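Local coordinates for protein putative prolyl-tRNA synthetase (Leishmania major, PDB 5XIL) that probably catalyses the ATP-dependent attachment of L-proline to its tRNA, the fragment here holding the class II catalytic core, the anticodon-binding domain and the zinc-containing C-terminal domain, at residues T211-T216 with G224-T229; A474-I479 with V506-S511. All blocks are in the same frame, centred on the assembly; numbering follows the deposited sequence.

In the fold
Both interactions are antiparallel strand pairings, and their centres lie about 10 Å apart. Interaction 1 comes first along the chain and is a hairpin of neighbouring strands, 210-218 and 223-234, in the class II catalytic core. Interaction 2 pairs strands 475-480 and 504-509 of the C-terminal domain, which binds zinc through Cys438, Cys443 and Cys493. Strand 195-198 pairs with both 210-218 and 475-480, tying the two sets of strands together. The contacts also meet directly: Gly224 N lies 2.8 Å from Arg510 O, a probable hydrogen bond, and Thr213 packs on Cys478. The last residues of the chain are thereby fastened to the catalytic core.

Interaction 1: residues T211-T216 with G224-T229; sequences TTTVET and GCQGAT
Thr216 and Cys225 form a hydrogen-bonded antiparallel pair of this hairpin. Their backbones exchange two bonds, Thr216 N to Cys225 O and Cys225 N to Thr216 O, both 2.9 Å. Farther along, Gly227 N meets Val214 O at 2.8 Å, almost head-on (170° at the oxygen), while the bond from Val214 N to Ala228 O is weak. Between the pairs Glu215-Gln226 and Thr213-Thr229 the register slips by one residue. Gly227 has helical backbone angles here, and glycine suits the place because the direction a side chain would take is filled by Val214 O.

Among side-chain polar contacts, Thr216 OG1 gives a second bond to Cys225 O, also 2.9 Å. With chi1 at 69°, the hydroxyl sits between its own N and carbonyl carbon, which brings it to Cys225 O. On the other face, Thr213 OG1 donates to Glu215 OE2 at 2.6 Å, on the anti side but clearly tilted out of the carboxylate plane. The bent Glu215 chain lays that carboxylate against CA, CB and CG of Gln226, whose amide lies farther out, turned 87° from the carboxylate plane; Lys199 binds both, by a salt bridge to Glu215 and a hydrogen bond to Gln226 OE1.

Apolar contacts are small. Val214 CG2 touches Ala228 CB at 4.0 Å beside helix 168-189, and Thr211 CG2 lies 3.9 Å from Thr229 CB.

Two hydrogen bonds from Thr216 meet the need of Cys225 O for donors in a buried hairpin, while Lys199 probably stabilises the Glu215 carboxylate in its ionised form.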
# COMPACT_ATOMS: atom_id res chain seq x y z
N THR A 211 -22.81 -5.90 15.33
CA THR A 211 -21.47 -6.18 14.86
C THR A 211 -21.53 -7.55 14.12
O THR A 211 -22.13 -8.50 14.58
CB THR A 211 -20.44 -6.19 15.97
OG1 THR A 211 -20.22 -4.88 16.48
CG2 THR A 211 -19.14 -6.73 15.43
N THR A 212 -20.97 -7.58 12.92
CA THR A 212 -20.82 -8.82 12.17
C THR A 212 -19.33 -9.20 12.19
O THR A 212 -18.44 -8.33 12.34
CB THR A 212 -21.34 -8.74 10.71
OG1 THR A 212 -20.49 -7.89 9.92
CG2 THR A 212 -22.71 -8.30 10.62
N THR A 213 -19.05 -10.48 12.06
CA THR A 213 -17.71 -11.01 12.33
C THR A 213 -17.42 -12.25 11.47
O THR A 213 -18.34 -12.94 10.98
CB THR A 213 -17.61 -11.36 13.82
OG1 THR A 213 -16.30 -11.79 14.19
CG2 THR A 213 -18.58 -12.46 14.20
N VAL A 214 -16.13 -12.57 11.33
CA VAL A 214 -15.66 -13.79 10.77
C VAL A 214 -14.83 -14.45 11.88
O VAL A 214 -13.86 -13.89 12.35
CB VAL A 214 -14.84 -13.64 9.45
CG1 VAL A 214 -15.79 -13.35 8.32
CG2 VAL A 214 -13.85 -12.52 9.55
N GLU A 215 -15.31 -15.57 12.36
CA GLU A 215 -14.71 -16.20 13.52
C GLU A 215 -13.86 -17.37 13.01
O GLU A 215 -14.31 -18.12 12.10
CB GLU A 215 -15.79 -16.69 14.43
CG GLU A 215 -16.61 -15.53 15.00
CD GLU A 215 -15.83 -14.77 16.04
OE1 GLU A 215 -14.97 -15.37 16.76
OE2 GLU A 215 -16.02 -13.57 16.12
N THR A 216 -12.67 -17.53 13.59
CA THR A 216 -11.72 -18.55 13.19
C THR A 216 -11.49 -19.51 14.37
O THR A 216 -11.86 -19.19 15.54
CB THR A 216 -10.39 -17.93 12.73
OG1 THR A 216 -9.74 -17.36 13.84
CG2 THR A 216 -10.62 -16.83 11.68
N GLY A 224 -11.52 -20.18 19.99
CA GLY A 224 -11.99 -19.28 18.91
C GLY A 224 -11.10 -18.02 18.89
O GLY A 224 -10.48 -17.64 19.89
N CYS A 225 -10.98 -17.42 17.71
CA CYS A 225 -10.30 -16.21 17.53
C CYS A 225 -11.12 -15.34 16.61
O CYS A 225 -11.45 -15.74 15.49
CB CYS A 225 -8.88 -16.47 16.99
SG CYS A 225 -7.85 -14.99 16.89
N GLN A 226 -11.45 -14.14 17.02
CA GLN A 226 -12.17 -13.21 16.14
C GLN A 226 -11.26 -12.73 15.00
O GLN A 226 -10.22 -12.15 15.22
CB GLN A 226 -12.66 -12.04 16.98
CG GLN A 226 -13.25 -10.91 16.24
CD GLN A 226 -13.58 -9.75 17.13
OE1 GLN A 226 -14.46 -9.86 17.97
NE2 GLN A 226 -12.83 -8.68 17.00
N GLY A 227 -11.66 -12.96 13.76
CA GLY A 227 -10.80 -12.68 12.61
C GLY A 227 -10.76 -11.25 12.11
O GLY A 227 -9.72 -10.81 11.57
N ALA A 228 -11.93 -10.59 12.16
CA ALA A 228 -12.19 -9.22 11.68
C ALA A 228 -13.65 -8.94 11.93
O ALA A 228 -14.39 -9.86 12.14
CB ALA A 228 -11.94 -9.10 10.21
N THR A 229 -14.02 -7.66 11.93
CA THR A 229 -15.39 -7.26 12.23
C THR A 229 -15.80 -6.11 11.36
O THR A 229 -15.00 -5.23 10.97
CB THR A 229 -15.64 -6.93 13.76
OG1 THR A 229 -14.68 -5.96 14.13
CG2 THR A 229 -15.45 -8.15 14.73

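Interaction 2: residues A474-I479 with V506-S511; sequences AKTLCI and VLFGRS
The Phe508 ring is approached obliquely by Thr476 CG2, whose methyl comes within 3.5 Å of CE1, and by Lys475 O, 3.6 Å from CD1. Phe423 of helix 423-428 meets the ring edge-to-face. With chi1 at 57° the Thr476 hydroxyl lies between the backbone N and the carbonyl carbon, leaving CG2 turned to the ring and to Val506 CG2, while OG1 bonds to Glu444 and Thr200; threonine serves both needs.

The backbones are joined by two 2.9 Å bonds, Lys475 N to Gly509 O and Gly509 N to Lys475 O, then by Leu477 N to Leu507 O at 2.8 Å and Leu507 N to Cys478 O at 3.0 Å. Leu477 and Cys478 thus share Leu507 as partner: a classic beta bulge, in strands of the zinc-binding C-terminal domain. Phe508 stands about 7 Å, side chain to side chain, from the zinc ligands Cys443 and Cys493.

At the bulge Leu477 points its side chain at strand 506-509. Its CD1 packs 4.0 Å from Leu507 CG and also close to the backbone of Gly509, where glycine leaves the room that this branch occupies; CD2 reaches Ser511. Leu432 of strand 432-437 touches both leucines. The Lys475 chain, bent at chi3, runs past Ser511, with CE 3.6 Å from OG, before NZ forms a salt bridge with Glu203, whereas Ser511 OG bonds to Gly224 O of the catalytic core.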
# COMPACT_ATOMS: atom_id res chain seq x y z
N ALA A 474 -16.60 -20.24 28.52
CA ALA A 474 -16.92 -20.09 27.11
C ALA A 474 -17.76 -18.84 26.88
O ALA A 474 -18.81 -18.65 27.51
CB ALA A 474 -17.71 -21.27 26.66
N LYS A 475 -17.37 -18.02 25.90
CA LYS A 475 -18.21 -16.91 25.51
C LYS A 475 -18.93 -17.25 24.25
O LYS A 475 -18.62 -18.33 23.63
CB LYS A 475 -17.35 -15.66 25.33
CG LYS A 475 -16.30 -15.73 24.25
CD LYS A 475 -15.59 -14.39 24.39
CE LYS A 475 -15.04 -13.85 23.14
NZ LYS A 475 -14.73 -12.41 23.45
N THR A 476 -19.81 -16.37 23.78
CA THR A 476 -20.34 -16.53 22.45
C THR A 476 -19.28 -15.92 21.50
O THR A 476 -18.60 -14.92 21.80
CB THR A 476 -21.68 -15.91 22.18
OG1 THR A 476 -21.61 -14.52 22.46
CG2 THR A 476 -22.80 -16.57 23.03
N LEU A 477 -19.13 -16.62 20.41
CA LEU A 477 -18.28 -16.23 19.29
C LEU A 477 -19.13 -15.50 18.21
O LEU A 477 -18.87 -14.35 17.92
CB LEU A 477 -17.49 -17.42 18.76
CG LEU A 477 -16.68 -18.19 19.81
CD1 LEU A 477 -16.03 -19.36 19.09
CD2 LEU A 477 -15.59 -17.35 20.44
N CYS A 478 -20.20 -16.12 17.72
CA CYS A 478 -21.13 -15.45 16.84
C CYS A 478 -22.35 -16.31 16.73
O CYS A 478 -22.31 -17.53 17.03
CB CYS A 478 -20.60 -15.19 15.43
SG CYS A 478 -20.35 -16.66 14.46
N ILE A 479 -23.42 -15.69 16.26
CA ILE A 479 -24.58 -16.39 15.77
C ILE A 479 -24.31 -16.58 14.27
O ILE A 479 -24.28 -15.59 13.54
CB ILE A 479 -25.88 -15.57 15.88
CG1 ILE A 479 -26.06 -15.21 17.32
CG2 ILE A 479 -27.06 -16.44 15.47
CD1 ILE A 479 -26.56 -13.84 17.56
N VAL A 506 -26.19 -20.89 18.52
CA VAL A 506 -25.11 -19.89 18.60
C VAL A 506 -23.82 -20.68 18.83
O VAL A 506 -23.85 -21.79 19.36
CB VAL A 506 -25.37 -18.86 19.73
CG1 VAL A 506 -25.41 -19.51 21.07
CG2 VAL A 506 -24.32 -17.73 19.80
N LEU A 507 -22.73 -20.15 18.33
CA LEU A 507 -21.41 -20.71 18.51
C LEU A 507 -20.75 -20.16 19.74
O LEU A 507 -20.57 -18.93 19.84
CB LEU A 507 -20.61 -20.40 17.23
CG LEU A 507 -19.21 -20.92 17.15
CD1 LEU A 507 -19.23 -22.43 17.02
CD2 LEU A 507 -18.55 -20.26 15.93
N PHE A 508 -20.39 -21.09 20.65
CA PHE A 508 -19.70 -20.80 21.91
C PHE A 508 -18.30 -21.41 21.86
O PHE A 508 -18.05 -22.38 21.14
CB PHE A 508 -20.33 -21.48 23.05
CG PHE A 508 -21.68 -20.95 23.47
CD1 PHE A 508 -21.76 -19.96 24.42
CD2 PHE A 508 -22.80 -21.54 23.05
CE1 PHE A 508 -23.02 -19.53 24.90
CE2 PHE A 508 -24.06 -21.12 23.52
CZ PHE A 508 -24.15 -20.13 24.41
N GLY A 509 -17.41 -20.78 22.61
CA GLY A 509 -16.09 -21.35 22.87
C GLY A 509 -15.27 -20.62 23.85
O GLY A 509 -15.50 -19.43 24.13
N ARG A 510 -14.25 -21.28 24.34
CA ARG A 510 -13.13 -20.56 24.90
C ARG A 510 -12.45 -19.75 23.78
O ARG A 510 -12.41 -20.21 22.64
CB ARG A 510 -12.16 -21.55 25.55
CG ARG A 510 -12.78 -22.30 26.73
CD ARG A 510 -11.83 -23.33 27.30
NE ARG A 510 -12.45 -23.99 28.46
CZ ARG A 510 -12.19 -25.24 28.85
NH1 ARG A 510 -11.31 -25.99 28.18
NH2 ARG A 510 -12.86 -25.75 29.88
N SER A 511 -11.91 -18.59 24.08
CA SER A 511 -11.48 -17.66 23.02
C SER A 511 -10.10 -17.10 23.31
O SER A 511 -9.69 -17.11 24.44
CB SER A 511 -12.49 -16.52 22.88
OG SER A 511 -12.44 -15.86 21.61